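Local coordinates for protein argonaute (PDB 5G5S) that uses short single-stranded DNA guides to bind complementary target strands and slice the target DNA, an activity that may defend the archaeon against invading genetic elements, at residues A[278-281]-A[282-285]; A[573-576]-A[577-581]; A[220-223]-A[224-228]. One frame throughout, in Å; residues are numbered along the deposited sequence.

Contact 1 of 3, residues A[278-281]-A[282-285]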
ATOM      1  N   LEU A 278      -9.802 -14.840  12.094  1.00 84.87           N
ATOM      2  CA  LEU A 278      -9.345 -14.869  13.480  1.00 84.50           C
ATOM      3  C   LEU A 278      -8.928 -13.515  14.062  1.00 82.84           C
ATOM      4  O   LEU A 278      -8.332 -12.693  13.380  1.00 79.28           O
ATOM      5  CB  LEU A 278      -8.165 -15.828  13.572  1.00 84.90           C
ATOM      6  CG  LEU A 278      -8.066 -16.717  14.802  1.00 92.28           C
ATOM      7  CD1 LEU A 278      -9.385 -17.434  15.032  1.00 95.95           C
ATOM      8  CD2 LEU A 278      -6.941 -17.715  14.608  1.00 94.15           C
ATOM      9  N   SER A 279      -9.203 -13.308  15.349  1.00 78.93           N
ATOM     10  CA  SER A 279      -8.840 -12.067  16.042  1.00 76.46           C
ATOM     11  C   SER A 279      -7.330 -12.027  16.351  1.00 79.17           C
ATOM     12  O   SER A 279      -6.661 -13.060  16.285  1.00 79.96           O
ATOM     13  CB  SER A 279      -9.657 -11.910  17.323  1.00 80.48           C
ATOM     14  OG  SER A 279      -9.231 -12.818  18.325  1.00 90.36           O
ATOM     15  N   ASN A 280      -6.796 -10.839  16.678  1.00 73.94           N
ATOM     16  CA  ASN A 280      -5.382 -10.680  17.009  1.00 72.79           C
ATOM     17  C   ASN A 280      -4.970 -11.498  18.239  1.00 78.36           C
ATOM     18  O   ASN A 280      -3.887 -12.082  18.231  1.00 78.35           O
ATOM     19  CB  ASN A 280      -5.013  -9.206  17.170  1.00 73.18           C
ATOM     20  CG  ASN A 280      -5.051  -8.380  15.899  1.00 76.18           C
ATOM     21  OD1 ASN A 280      -4.944  -8.888  14.782  1.00 64.84           O
ATOM     22  ND2 ASN A 280      -5.186  -7.074  16.048  1.00 62.01           N
ATOM     23  N   GLU A 281      -5.853 -11.582  19.259  1.00 76.69           N
ATOM     24  CA  GLU A 281      -5.647 -12.374  20.487  1.00 79.60           C
ATOM     25  C   GLU A 281      -5.518 -13.868  20.146  1.00 86.06           C
ATOM     26  O   GLU A 281      -4.577 -14.522  20.602  1.00 86.37           O
ATOM     27  CB  GLU A 281      -6.801 -12.165  21.493  1.00 83.13           C
ATOM     28  CG  GLU A 281      -6.900 -10.756  22.070  1.00 91.54           C
ATOM     29  CD  GLU A 281      -7.744  -9.743  21.311  1.00104.84           C
ATOM     30  OE1 GLU A 281      -7.882  -9.866  20.068  1.00 87.39           O
ATOM     31  OE2 GLU A 281      -8.234  -8.792  21.964  1.00 90.84           O
ATOM     32  N   ASN A 282      -6.445 -14.384  19.300  1.00 82.87           N
ATOM     33  CA  ASN A 282      -6.449 -15.777  18.855  1.00 84.12           C
ATOM     34  C   ASN A 282      -5.276 -16.118  17.956  1.00 84.64           C
ATOM     35  O   ASN A 282      -4.750 -17.224  18.046  1.00 85.06           O
ATOM     36  CB  ASN A 282      -7.767 -16.139  18.205  1.00 87.40           C
ATOM     37  CG  ASN A 282      -8.923 -16.235  19.160  1.00 97.98           C
ATOM     38  OD1 ASN A 282      -8.759 -16.379  20.383  1.00 89.70           O
ATOM     39  ND2 ASN A 282     -10.129 -16.169  18.607  1.00 88.55           N
ATOM     40  N   LYS A 283      -4.836 -15.158  17.126  1.00 79.30           N
ATOM     41  CA  LYS A 283      -3.657 -15.302  16.262  1.00 77.94           C
ATOM     42  C   LYS A 283      -2.426 -15.414  17.178  1.00 80.19           C
ATOM     43  O   LYS A 283      -1.522 -16.200  16.908  1.00 79.64           O
ATOM     44  CB  LYS A 283      -3.514 -14.080  15.339  1.00 78.32           C
ATOM     45  CG  LYS A 283      -3.220 -14.426  13.884  1.00 95.11           C
ATOM     46  CD  LYS A 283      -4.474 -14.332  12.999  1.00102.95           C
ATOM     47  CE  LYS A 283      -4.642 -13.010  12.277  1.00104.22           C
ATOM     48  NZ  LYS A 283      -5.030 -11.901  13.189  1.00107.05           N
ATOM     49  N   GLY A 284      -2.452 -14.670  18.278  1.00 76.73           N
ATOM     50  CA  GLY A 284      -1.400 -14.683  19.288  1.00 77.11           C
ATOM     51  C   GLY A 284      -1.213 -16.039  19.930  1.00 82.29           C
ATOM     52  O   GLY A 284      -0.080 -16.467  20.150  1.00 82.21           O
ATOM     53  N   LYS A 285      -2.332 -16.738  20.180  1.00 81.24           N
ATOM     54  CA  LYS A 285      -2.353 -18.069  20.795  1.00 84.13           C
ATOM     55  C   LYS A 285      -1.700 -19.118  19.892  1.00 86.96           C
ATOM     56  O   LYS A 285      -1.017 -20.009  20.395  1.00 88.86           O
ATOM     57  CB  LYS A 285      -3.777 -18.453  21.209  1.00 89.31           C
ATOM     58  CG  LYS A 285      -4.366 -17.523  22.269  1.00 99.15           C
ATOM     59  CD  LYS A 285      -5.857 -17.764  22.484  1.00104.98           C
ATOM     60  CE  LYS A 285      -6.478 -16.690  23.344  1.00107.36           C
ATOM     61  NZ  LYS A 285      -7.955 -16.653  23.187  1.00116.82           N
TER
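Leu278 and Ser279 receive Asn282 at the start of helix 280-293, where Ser279 is the N-cap. Asn282 N donates to Ser279 OG at 3.3 Å, a weak but fairly straight capping bond (N-H...O 165°). Ser279 OG sits between its own backbone N and carbonyl carbon (chi1 73°), and this points it at Asn282 N. The Asn282 side chain meets Leu278 at about a right angle, with Leu278 CG 3.5 Å from Asn282 CB and both methyls of the leucine also near that carbon. The branched end of Leu278 thus packs against Asn282 CB.

At Lys283 the regular helical bonds begin. Lys283 N donates to Ser279 O at 2.9 Å. The lysine chain bends at chi2, chi3 and chi4 and doubles back past Leu278 CB. Its NZ then makes a weak bond to Leu278 O, at 3.4 Å. Asn280 is held mainly from outside, by Thr609 O and Ser633 N, and Glu281 OE1 bonds to Ser610 OG, which ties the turn to these three residues. Gly284 N donates to Asn280 O at 3.0 Å.

Lys285 N continues the series to Glu281 O. The lysine chain runs extended past that oxygen, with CG 3.4 Å from it. Lys285 NZ ends 2.9 Å from Asn282 OD1, a hydrogen bond nearly in line with the amide C=O (172°).

Contact 2 of 3, residues A[573-576]-A[577-581]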
ATOM      1  N   GLY A 573      10.010   2.149   1.673  1.00 67.40           N
ATOM      2  CA  GLY A 573      11.331   1.804   1.175  1.00 68.21           C
ATOM      3  C   GLY A 573      12.454   2.470   1.937  1.00 71.43           C
ATOM      4  O   GLY A 573      12.243   3.469   2.632  1.00 68.75           O
ATOM      5  N   PHE A 574      13.660   1.915   1.807  1.00 71.58           N
ATOM      6  CA  PHE A 574      14.827   2.459   2.484  1.00 72.91           C
ATOM      7  C   PHE A 574      15.721   3.237   1.560  1.00 78.86           C
ATOM      8  O   PHE A 574      15.694   3.031   0.345  1.00 79.88           O
ATOM      9  CB  PHE A 574      15.586   1.385   3.274  1.00 77.70           C
ATOM     10  CG  PHE A 574      14.709   0.698   4.291  1.00 80.94           C
ATOM     11  CD1 PHE A 574      14.312   1.355   5.451  1.00 83.64           C
ATOM     12  CD2 PHE A 574      14.235  -0.591   4.069  1.00 85.84           C
ATOM     13  CE1 PHE A 574      13.474   0.726   6.381  1.00 85.22           C
ATOM     14  CE2 PHE A 574      13.410  -1.221   5.006  1.00 89.29           C
ATOM     15  CZ  PHE A 574      13.031  -0.556   6.151  1.00 86.10           C
ATOM     16  N   ILE A 575      16.461   4.190   2.132  1.00 76.52           N
ATOM     17  CA  ILE A 575      17.400   5.048   1.405  1.00 76.40           C
ATOM     18  C   ILE A 575      18.667   4.239   1.182  1.00 80.73           C
ATOM     19  O   ILE A 575      19.124   3.563   2.106  1.00 81.30           O
ATOM     20  CB  ILE A 575      17.627   6.368   2.223  1.00 78.84           C
ATOM     21  CG1 ILE A 575      16.355   7.270   2.261  1.00 77.78           C
ATOM     22  CG2 ILE A 575      18.876   7.158   1.833  1.00 80.57           C
ATOM     23  CD1 ILE A 575      15.853   7.874   0.909  1.00 83.60           C
ATOM     24  N   GLN A 576      19.200   4.262  -0.056  1.00 78.32           N
ATOM     25  CA  GLN A 576      20.464   3.600  -0.403  1.00 80.98           C
ATOM     26  C   GLN A 576      21.588   4.515   0.094  1.00 84.54           C
ATOM     27  O   GLN A 576      21.369   5.719   0.246  1.00 81.34           O
ATOM     28  CB  GLN A 576      20.580   3.403  -1.926  1.00 83.83           C
ATOM     29  CG  GLN A 576      21.117   2.030  -2.353  1.00116.08           C
ATOM     30  CD  GLN A 576      22.603   1.828  -2.115  1.00145.62           C
ATOM     31  OE1 GLN A 576      23.022   1.206  -1.128  1.00144.47           O
ATOM     32  NE2 GLN A 576      23.436   2.327  -3.024  1.00137.50           N
ATOM     33  N   ASN A 577      22.779   3.956   0.345  1.00 84.98           N
ATOM     34  CA  ASN A 577      23.955   4.698   0.813  1.00 86.25           C
ATOM     35  C   ASN A 577      24.386   5.843  -0.121  1.00 89.58           C
ATOM     36  O   ASN A 577      24.801   6.899   0.362  1.00 88.42           O
ATOM     37  CB  ASN A 577      25.114   3.750   1.063  1.00 92.49           C
ATOM     38  CG  ASN A 577      25.820   4.031   2.357  1.00129.36           C
ATOM     39  OD1 ASN A 577      26.770   4.822   2.413  1.00131.87           O
ATOM     40  ND2 ASN A 577      25.353   3.407   3.432  1.00120.07           N
ATOM     41  N   SER A 578      24.263   5.637  -1.447  1.00 87.41           N
ATOM     42  CA  SER A 578      24.606   6.622  -2.480  1.00 87.86           C
ATOM     43  C   SER A 578      23.722   7.876  -2.391  1.00 87.93           C
ATOM     44  O   SER A 578      24.202   8.981  -2.657  1.00 88.62           O
ATOM     45  CB  SER A 578      24.496   5.997  -3.868  1.00 93.85           C
ATOM     46  OG  SER A 578      23.163   5.589  -4.134  1.00103.85           O
ATOM     47  N   GLU A 579      22.442   7.697  -2.008  1.00 80.27           N
ATOM     48  CA  GLU A 579      21.448   8.759  -1.853  1.00 76.84           C
ATOM     49  C   GLU A 579      21.789   9.719  -0.706  1.00 80.43           C
ATOM     50  O   GLU A 579      21.505  10.911  -0.827  1.00 79.63           O
ATOM     51  CB  GLU A 579      20.053   8.167  -1.586  1.00 76.14           C
ATOM     52  CG  GLU A 579      19.370   7.482  -2.754  1.00 86.76           C
ATOM     53  CD  GLU A 579      18.047   6.845  -2.371  1.00110.29           C
ATOM     54  OE1 GLU A 579      17.025   7.567  -2.309  1.00 99.18           O
ATOM     55  OE2 GLU A 579      18.036   5.622  -2.106  1.00114.61           O
ATOM     56  N   ARG A 580      22.347   9.194   0.416  1.00 76.94           N
ATOM     57  CA  ARG A 580      22.669   9.941   1.640  1.00 76.34           C
ATOM     58  C   ARG A 580      23.487  11.205   1.414  1.00 79.34           C
ATOM     59  O   ARG A 580      23.115  12.262   1.915  1.00 78.08           O
ATOM     60  CB  ARG A 580      23.316   9.040   2.710  1.00 80.56           C
ATOM     61  CG  ARG A 580      22.373   7.970   3.277  1.00 90.90           C
ATOM     62  CD  ARG A 580      22.912   7.278   4.522  1.00104.09           C
ATOM     63  NE  ARG A 580      24.218   6.643   4.317  1.00116.21           N
ATOM     64  CZ  ARG A 580      25.209   6.646   5.209  1.00129.50           C
ATOM     65  NH1 ARG A 580      25.059   7.255   6.379  1.00112.49           N
ATOM     66  NH2 ARG A 580      26.358   6.044   4.933  1.00117.13           N
ATOM     67  N   ASN A 581      24.563  11.107   0.635  1.00 77.69           N
ATOM     68  CA  ASN A 581      25.425  12.241   0.310  1.00 78.08           C
ATOM     69  C   ASN A 581      24.736  13.219  -0.634  1.00 79.12           C
ATOM     70  O   ASN A 581      24.946  14.426  -0.508  1.00 80.58           O
ATOM     71  CB  ASN A 581      26.743  11.773  -0.283  1.00 81.38           C
ATOM     72  CG  ASN A 581      27.676  12.920  -0.593  1.00104.70           C
ATOM     73  OD1 ASN A 581      28.237  13.552   0.311  1.00102.48           O
ATOM     74  ND2 ASN A 581      27.766  13.282  -1.870  1.00 92.67           N
TER
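Gln576 N donates to Glu579 OE2 at 2.7 Å, and the bond is almost straight (N-H...O 173°). The carboxylate turns back to this backbone N, three residues earlier in the chain. The glutamate chain is extended beyond CG (chi2 176°), which gives it the reach. The donor lies above the carboxylate plane, 45° out of it. The other oxygen, Glu579 OE1, accepts from Leu547 N, so this buried carboxylate is held through both oxygens. Glu579 N makes a weak bond to Gln576 O, at 3.2 Å.

Asn577 N donates to Gln576 OE1 at 3.1 Å; the N-H meets this oxygen from above the amide plane, not along a lone pair. Arg580 NH2 donates to Asn577 OD1 at 2.8 Å, with the acceptor in the guanidinium plane, and Arg580 NH1 forms a salt bridge with Glu649. Ile575 packs alongside: its CD1 lies 3.4 Å from Glu579 OE1, and its CG2 is 3.9 Å from Arg580 CG.

The turn joins strand 566-571 to helix 577-590 in the PIWI domain, just after Asp572, an active-site residue by similarity. Ile575 and Glu579 touch helix 547-556 at Leu547 and Pro548, and Ile575 also packs on Val596 of strand 593-600.

Contact 3 of 3, residues A[220-223]-A[224-228]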
ATOM      1  N   TYR A 220      13.415 -25.951 -20.029  1.00101.83           N
ATOM      2  CA  TYR A 220      13.056 -27.139 -19.255  1.00 97.20           C
ATOM      3  C   TYR A 220      13.369 -28.467 -19.967  1.00101.84           C
ATOM      4  O   TYR A 220      13.118 -29.530 -19.398  1.00 98.38           O
ATOM      5  CB  TYR A 220      11.575 -27.055 -18.835  1.00 94.12           C
ATOM      6  CG  TYR A 220      11.267 -26.003 -17.788  1.00 93.72           C
ATOM      7  CD1 TYR A 220      11.629 -26.192 -16.455  1.00 93.48           C
ATOM      8  CD2 TYR A 220      10.517 -24.875 -18.105  1.00 95.02           C
ATOM      9  CE1 TYR A 220      11.306 -25.251 -15.477  1.00 93.36           C
ATOM     10  CE2 TYR A 220      10.179 -23.930 -17.132  1.00 94.47           C
ATOM     11  CZ  TYR A 220      10.581 -24.120 -15.819  1.00100.55           C
ATOM     12  OH  TYR A 220      10.269 -23.198 -14.847  1.00 99.34           O
ATOM     13  N   LYS A 221      13.947 -28.394 -21.193  1.00103.28           N
ATOM     14  CA  LYS A 221      14.316 -29.527 -22.068  1.00105.59           C
ATOM     15  C   LYS A 221      13.089 -30.359 -22.474  1.00106.45           C
ATOM     16  O   LYS A 221      13.188 -31.564 -22.741  1.00106.04           O
ATOM     17  CB  LYS A 221      15.463 -30.382 -21.476  1.00107.77           C
ATOM     18  CG  LYS A 221      16.811 -29.681 -21.518  1.00124.42           C
ATOM     19  CD  LYS A 221      17.798 -30.293 -20.543  1.00134.82           C
ATOM     20  CE  LYS A 221      18.807 -29.289 -20.042  1.00149.91           C
ATOM     21  NZ  LYS A 221      18.231 -28.390 -19.005  1.00153.71           N
ATOM     22  N   TRP A 222      11.940 -29.664 -22.568  1.00100.50           N
ATOM     23  CA  TRP A 222      10.622 -30.196 -22.881  1.00 98.00           C
ATOM     24  C   TRP A 222      10.414 -30.577 -24.320  1.00104.26           C
ATOM     25  O   TRP A 222      10.994 -29.976 -25.223  1.00109.55           O
ATOM     26  CB  TRP A 222       9.553 -29.148 -22.539  1.00 94.56           C
ATOM     27  CG  TRP A 222       9.112 -29.075 -21.108  1.00 90.92           C
ATOM     28  CD1 TRP A 222       9.636 -29.744 -20.039  1.00 91.38           C
ATOM     29  CD2 TRP A 222       8.063 -28.243 -20.588  1.00 88.12           C
ATOM     30  NE1 TRP A 222       8.975 -29.386 -18.887  1.00 87.28           N
ATOM     31  CE2 TRP A 222       8.005 -28.463 -19.195  1.00 88.36           C
ATOM     32  CE3 TRP A 222       7.151 -27.342 -21.173  1.00 90.03           C
ATOM     33  CZ2 TRP A 222       7.057 -27.832 -18.378  1.00 84.70           C
ATOM     34  CZ3 TRP A 222       6.218 -26.712 -20.362  1.00 87.97           C
ATOM     35  CH2 TRP A 222       6.180 -26.953 -18.982  1.00 85.05           C
ATOM     36  N   SER A 223       9.508 -31.543 -24.528  1.00 97.46           N
ATOM     37  CA  SER A 223       8.975 -31.957 -25.815  1.00100.17           C
ATOM     38  C   SER A 223       7.820 -30.952 -26.050  1.00102.82           C
ATOM     39  O   SER A 223       7.353 -30.340 -25.078  1.00 98.79           O
ATOM     40  CB  SER A 223       8.432 -33.382 -25.728  1.00101.15           C
ATOM     41  OG  SER A 223       7.463 -33.545 -24.701  1.00104.41           O
ATOM     42  N   GLU A 224       7.373 -30.759 -27.307  1.00102.45           N
ATOM     43  CA  GLU A 224       6.281 -29.819 -27.625  1.00101.53           C
ATOM     44  C   GLU A 224       4.961 -30.206 -26.943  1.00100.43           C
ATOM     45  O   GLU A 224       4.196 -29.323 -26.542  1.00 96.98           O
ATOM     46  CB  GLU A 224       6.106 -29.642 -29.139  1.00109.10           C
ATOM     47  CG  GLU A 224       7.109 -28.673 -29.744  1.00126.12           C
ATOM     48  CD  GLU A 224       6.546 -27.679 -30.744  1.00160.59           C
ATOM     49  OE1 GLU A 224       5.470 -27.094 -30.477  1.00148.74           O
ATOM     50  OE2 GLU A 224       7.209 -27.454 -31.784  1.00168.29           O
ATOM     51  N   ASP A 225       4.741 -31.533 -26.768  1.00 96.98           N
ATOM     52  CA  ASP A 225       3.619 -32.194 -26.092  1.00 94.05           C
ATOM     53  C   ASP A 225       3.376 -31.607 -24.698  1.00 91.91           C
ATOM     54  O   ASP A 225       2.225 -31.444 -24.293  1.00 89.04           O
ATOM     55  CB  ASP A 225       3.941 -33.704 -25.926  1.00 96.87           C
ATOM     56  CG  ASP A 225       3.002 -34.652 -26.646  1.00117.93           C
ATOM     57  OD1 ASP A 225       2.237 -34.183 -27.530  1.00125.00           O
ATOM     58  OD2 ASP A 225       3.062 -35.870 -26.369  1.00120.66           O
ATOM     59  N   MET A 226       4.477 -31.313 -23.974  1.00 87.05           N
ATOM     60  CA  MET A 226       4.511 -30.788 -22.614  1.00 82.92           C
ATOM     61  C   MET A 226       3.729 -29.514 -22.372  1.00 88.74           C
ATOM     62  O   MET A 226       3.085 -29.404 -21.329  1.00 85.24           O
ATOM     63  CB  MET A 226       5.952 -30.651 -22.108  1.00 84.50           C
ATOM     64  CG  MET A 226       6.471 -31.891 -21.433  1.00 85.32           C
ATOM     65  SD  MET A 226       5.458 -32.375 -20.015  1.00 83.18           S
ATOM     66  CE  MET A 226       6.220 -31.465 -18.713  1.00 76.22           C
ATOM     67  N   VAL A 227       3.779 -28.560 -23.320  1.00 89.77           N
ATOM     68  CA  VAL A 227       3.070 -27.282 -23.227  1.00 88.93           C
ATOM     69  C   VAL A 227       1.543 -27.493 -23.145  1.00 92.12           C
ATOM     70  O   VAL A 227       0.913 -26.990 -22.208  1.00 89.65           O
ATOM     71  CB  VAL A 227       3.522 -26.294 -24.339  1.00 97.18           C
ATOM     72  CG1 VAL A 227       2.505 -25.174 -24.557  1.00 96.66           C
ATOM     73  CG2 VAL A 227       4.893 -25.716 -24.017  1.00 98.02           C
ATOM     74  N   LYS A 228       0.967 -28.262 -24.095  1.00 90.73           N
ATOM     75  CA  LYS A 228      -0.461 -28.594 -24.112  1.00 89.21           C
ATOM     76  C   LYS A 228      -0.829 -29.298 -22.796  1.00 87.58           C
ATOM     77  O   LYS A 228      -1.750 -28.860 -22.112  1.00 83.91           O
ATOM     78  CB  LYS A 228      -0.809 -29.468 -25.333  1.00 95.71           C
TER
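Met226 lies over one face of the Trp222 indole. Its CE is 3.8 Å from the centroid of the five-membered ring, 28° off the ring normal, a CH-pi contact. Met226 SD stands above the same face, 4.7 Å from that centroid and only 8° off the normal. The pair is thus also a Met-aromatic contact, though the sulfur is a more distant partner than the CE methyl. Bends at chi2 and chi3 curl the methionine back over the ring. Its CB rests on the indole too, 3.5 Å from Trp222 CD2. Val227 CG2 approaches in the plane of the ring, at its edge, 4.0 Å from Trp222 CE3. The opposite face of the indole is met by Tyr220 CB.

Met226 N donates to Ser223 O at 3.2 Å, from above the carbonyl plane, and this closes the turn that leads into the helix. Lys221, with positive phi, is where the chain leaves helical geometry after helix 206-219. Farther out, Trp222 touches Thr230 and Phe231, while Val227 packs on Met213 and Ile217 of helix 206-219.

The result is a short loop connecting helices 206-219 and 225-231 of the PAZ domain. Tyr220 is the last residue of the region 215-220 that binds the 3' end of the guide DNA.

Along the chain the order is contact 3, contact 1, contact 2. All three lie at or near the first turn of a helix, but they share no helix and do not touch. Contact 3 is in the PAZ domain and contact 2 in the PIWI domain; their centres are about 45 Å apart. Contact 1 opens helix 280-293, and its centre is about 37 Å from that of contact 2 and about 46 Å from that of contact 3. The three therefore mark separate parts of the protein: the PAZ domain, which binds the guide 3' end, a helix whose Lys283 side chain is about 7 Å from that of guide-contacting His159, and the neighbourhood of the probable catalytic site.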